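Local atomic coordinates of transcriptional regulator (Streptococcus dysgalactiae, PDB entry 4YV9), a protein that probably regulates transcription by binding DNA through a helix-turn-helix domain, in response to SHP peptide pheromones that signal cell density in quorum sensing. Residues B[204-215]-B[227-235]. Numbering follows the deposited sequence.
Sequences SHYLIEKIEFLL and FLYVHGYYK
F227 holds CG anti to the backbone N (chi1 -174°), and H231 and Y234 share that rotamer, which sets the F227 ring against 204-215 and lets the imidazole and the Y234 ring meet I208; I208 and I211 in turn carry CG2 anti to N. The methyl I211 CG2 sits over the centre of the F227 ring, 3.7 Å from F227 CD1. That ring is a knob in the hole formed by I208, I211, E212 and L215: I208 CG2 approaches F227 CZ at 4.0 Å, E212 brings its CG to 3.8 Å from F227 CE2, and L215 CD1 touches the ring obliquely near F227 CD2. One turn back toward the N-terminus of its helix, I208 also meets two further rings. Its CG2 lies over a face of H231, while its CD1 makes a CH-pi contact with Y234, 3.5 Å from Y234 CD2. S204 meets the same tyrosine through CB, 3.6 Å from Y234 CE1; its hydroxyl is hydrogen-bonded back to Y200 O. The segment axes run roughly antiparallel (151°), approaching to 11.6 Å, a helical hairpin in the TPR-like C-terminal domain. Helix 179-197 also packs on S204 and Y234. No hydrogen bond joins the segments; methyl-to-ring packing carries the contact, and E212 OE2, 4.7 Å from H231 ND1, might favour a protonated imidazole.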
# COMPACT_ATOMS: atom_id res chain seq x y z
N SER B 204 16.85 5.85 -20.98
CA SER B 204 15.42 5.62 -21.18
C SER B 204 15.12 4.13 -21.32
O SER B 204 14.22 3.61 -20.67
CB SER B 204 14.93 6.37 -22.42
OG SER B 204 15.15 7.76 -22.29
N HIS B 205 15.88 3.45 -22.17
CA HIS B 205 15.69 2.02 -22.42
C HIS B 205 15.83 1.20 -21.14
O HIS B 205 14.97 0.38 -20.84
CB HIS B 205 16.67 1.52 -23.47
CG HIS B 205 16.50 0.07 -23.80
ND1 HIS B 205 17.14 -0.93 -23.11
CD2 HIS B 205 15.72 -0.55 -24.72
CE1 HIS B 205 16.79 -2.11 -23.60
NE2 HIS B 205 15.93 -1.90 -24.58
N TYR B 206 16.91 1.42 -20.40
CA TYR B 206 17.07 0.81 -19.08
C TYR B 206 15.84 1.02 -18.18
O TYR B 206 15.34 0.07 -17.59
CB TYR B 206 18.33 1.36 -18.38
CG TYR B 206 18.47 0.93 -16.91
CD1 TYR B 206 17.85 1.65 -15.90
CD2 TYR B 206 19.23 -0.17 -16.56
CE1 TYR B 206 17.97 1.27 -14.57
CE2 TYR B 206 19.37 -0.56 -15.23
CZ TYR B 206 18.73 0.17 -14.24
OH TYR B 206 18.84 -0.20 -12.91
N LEU B 207 15.37 2.26 -18.09
CA LEU B 207 14.29 2.60 -17.16
C LEU B 207 12.96 1.97 -17.55
O LEU B 207 12.18 1.56 -16.69
CB LEU B 207 14.12 4.13 -17.07
CG LEU B 207 15.21 4.81 -16.25
CD1 LEU B 207 15.20 6.32 -16.47
CD2 LEU B 207 15.03 4.47 -14.78
N ILE B 208 12.71 1.91 -18.85
CA ILE B 208 11.51 1.29 -19.39
C ILE B 208 11.46 -0.19 -19.01
O ILE B 208 10.43 -0.69 -18.56
CB ILE B 208 11.49 1.45 -20.93
CG1 ILE B 208 11.09 2.89 -21.28
CG2 ILE B 208 10.56 0.45 -21.58
CD1 ILE B 208 11.56 3.31 -22.68
N GLU B 209 12.58 -0.88 -19.18
CA GLU B 209 12.67 -2.29 -18.78
C GLU B 209 12.43 -2.47 -17.27
O GLU B 209 11.67 -3.34 -16.87
CB GLU B 209 14.03 -2.85 -19.19
CG GLU B 209 14.25 -4.30 -18.81
CD GLU B 209 14.87 -4.46 -17.43
OE1 GLU B 209 15.39 -3.45 -16.89
OE2 GLU B 209 14.83 -5.58 -16.89
N LYS B 210 13.06 -1.63 -16.44
CA LYS B 210 12.84 -1.67 -14.99
C LYS B 210 11.39 -1.38 -14.62
O LYS B 210 10.81 -2.07 -13.79
CB LYS B 210 13.74 -0.67 -14.26
CG LYS B 210 15.23 -0.85 -14.50
CD LYS B 210 15.72 -2.22 -14.04
CE LYS B 210 15.58 -2.43 -12.55
NZ LYS B 210 16.12 -3.80 -12.18
N ILE B 211 10.80 -0.35 -15.22
CA ILE B 211 9.42 0.01 -14.90
C ILE B 211 8.47 -1.12 -15.29
O ILE B 211 7.56 -1.44 -14.55
CB ILE B 211 9.01 1.33 -15.59
CG1 ILE B 211 9.73 2.52 -14.92
CG2 ILE B 211 7.50 1.54 -15.49
CD1 ILE B 211 9.81 3.79 -15.82
N GLU B 212 8.70 -1.74 -16.44
CA GLU B 212 7.86 -2.85 -16.86
C GLU B 212 7.94 -3.97 -15.84
O GLU B 212 6.93 -4.61 -15.53
CB GLU B 212 8.28 -3.36 -18.24
CG GLU B 212 7.94 -2.41 -19.36
CD GLU B 212 8.53 -2.84 -20.69
OE1 GLU B 212 9.43 -3.71 -20.71
OE2 GLU B 212 8.07 -2.31 -21.72
N PHE B 213 9.15 -4.22 -15.33
CA PHE B 213 9.34 -5.27 -14.34
C PHE B 213 8.62 -4.92 -13.03
O PHE B 213 7.98 -5.77 -12.43
CB PHE B 213 10.82 -5.50 -14.08
CG PHE B 213 11.09 -6.58 -13.07
CD1 PHE B 213 10.73 -7.89 -13.34
CD2 PHE B 213 11.66 -6.28 -11.85
CE1 PHE B 213 10.96 -8.89 -12.41
CE2 PHE B 213 11.89 -7.28 -10.91
CZ PHE B 213 11.54 -8.58 -11.20
N LEU B 214 8.73 -3.66 -12.61
CA LEU B 214 8.10 -3.21 -11.36
C LEU B 214 6.58 -3.24 -11.45
O LEU B 214 5.90 -3.36 -10.43
CB LEU B 214 8.56 -1.78 -11.01
CG LEU B 214 10.00 -1.52 -10.60
CD1 LEU B 214 10.23 -0.02 -10.58
CD2 LEU B 214 10.34 -2.13 -9.24
N LEU B 215 6.03 -3.12 -12.65
CA LEU B 215 4.57 -3.09 -12.80
C LEU B 215 3.95 -4.47 -13.00
O LEU B 215 2.73 -4.61 -12.91
CB LEU B 215 4.17 -2.18 -13.96
CG LEU B 215 4.27 -0.69 -13.72
CD1 LEU B 215 4.13 0.05 -15.05
CD2 LEU B 215 3.19 -0.22 -12.70
N PHE B 227 2.82 5.75 -17.43
CA PHE B 227 3.82 5.03 -18.22
C PHE B 227 3.37 4.81 -19.67
O PHE B 227 4.18 4.84 -20.58
CB PHE B 227 4.14 3.69 -17.56
CG PHE B 227 5.27 2.93 -18.20
CD1 PHE B 227 6.50 3.53 -18.41
CD2 PHE B 227 5.09 1.62 -18.59
CE1 PHE B 227 7.54 2.83 -19.01
CE2 PHE B 227 6.13 0.92 -19.19
CZ PHE B 227 7.35 1.53 -19.39
N LEU B 228 2.07 4.60 -19.88
CA LEU B 228 1.55 4.52 -21.25
C LEU B 228 1.88 5.81 -22.00
O LEU B 228 2.29 5.79 -23.15
CB LEU B 228 0.03 4.29 -21.25
CG LEU B 228 -0.67 4.26 -22.60
CD1 LEU B 228 -0.10 3.15 -23.47
CD2 LEU B 228 -2.16 4.04 -22.36
N TYR B 229 1.73 6.94 -21.31
CA TYR B 229 1.95 8.23 -21.94
C TYR B 229 3.43 8.46 -22.21
O TYR B 229 3.82 8.80 -23.31
CB TYR B 229 1.40 9.37 -21.08
CG TYR B 229 1.50 10.71 -21.77
CD1 TYR B 229 2.68 11.45 -21.72
CD2 TYR B 229 0.43 11.23 -22.48
CE1 TYR B 229 2.78 12.67 -22.34
CE2 TYR B 229 0.52 12.46 -23.10
CZ TYR B 229 1.71 13.17 -23.03
OH TYR B 229 1.81 14.38 -23.66
N VAL B 230 4.24 8.22 -21.19
CA VAL B 230 5.65 8.57 -21.20
C VAL B 230 6.43 7.70 -22.17
O VAL B 230 7.29 8.17 -22.92
CB VAL B 230 6.24 8.44 -19.77
CG1 VAL B 230 7.76 8.53 -19.80
CG2 VAL B 230 5.63 9.51 -18.85
N HIS B 231 6.11 6.41 -22.15
CA HIS B 231 6.72 5.46 -23.08
C HIS B 231 6.30 5.80 -24.52
O HIS B 231 7.11 5.72 -25.44
CB HIS B 231 6.31 4.03 -22.70
CG HIS B 231 7.04 2.98 -23.47
ND1 HIS B 231 6.55 1.69 -23.61
CD2 HIS B 231 8.22 3.00 -24.13
CE1 HIS B 231 7.39 0.98 -24.34
NE2 HIS B 231 8.41 1.75 -24.66
N GLY B 232 5.05 6.19 -24.70
CA GLY B 232 4.58 6.62 -26.01
C GLY B 232 5.40 7.81 -26.46
O GLY B 232 5.77 7.93 -27.64
N TYR B 233 5.70 8.69 -25.51
CA TYR B 233 6.51 9.88 -25.76
C TYR B 233 7.93 9.49 -26.18
O TYR B 233 8.50 10.07 -27.11
CB TYR B 233 6.52 10.77 -24.50
CG TYR B 233 7.40 11.99 -24.55
CD1 TYR B 233 7.41 12.85 -25.64
CD2 TYR B 233 8.22 12.31 -23.46
CE1 TYR B 233 8.21 13.98 -25.66
CE2 TYR B 233 9.02 13.44 -23.47
CZ TYR B 233 9.02 14.26 -24.57
OH TYR B 233 9.82 15.38 -24.57
N TYR B 234 8.48 8.49 -25.51
CA TYR B 234 9.76 7.91 -25.89
C TYR B 234 9.70 7.33 -27.30
O TYR B 234 10.62 7.51 -28.08
CB TYR B 234 10.18 6.84 -24.88
CG TYR B 234 11.27 5.91 -25.35
CD1 TYR B 234 12.61 6.28 -25.26
CD2 TYR B 234 10.97 4.66 -25.87
CE1 TYR B 234 13.60 5.43 -25.67
CE2 TYR B 234 11.97 3.79 -26.28
CZ TYR B 234 13.28 4.19 -26.18
OH TYR B 234 14.29 3.34 -26.59
N LYS B 235 8.61 6.63 -27.60
CA LYS B 235 8.42 6.02 -28.91
C LYS B 235 8.35 7.09 -29.99
O LYS B 235 8.94 6.94 -31.07
CB LYS B 235 7.14 5.17 -28.95
CG LYS B 235 7.19 3.91 -28.11
CD LYS B 235 5.91 3.11 -28.29
CE LYS B 235 5.72 2.11 -27.17
NZ LYS B 235 4.47 1.32 -27.34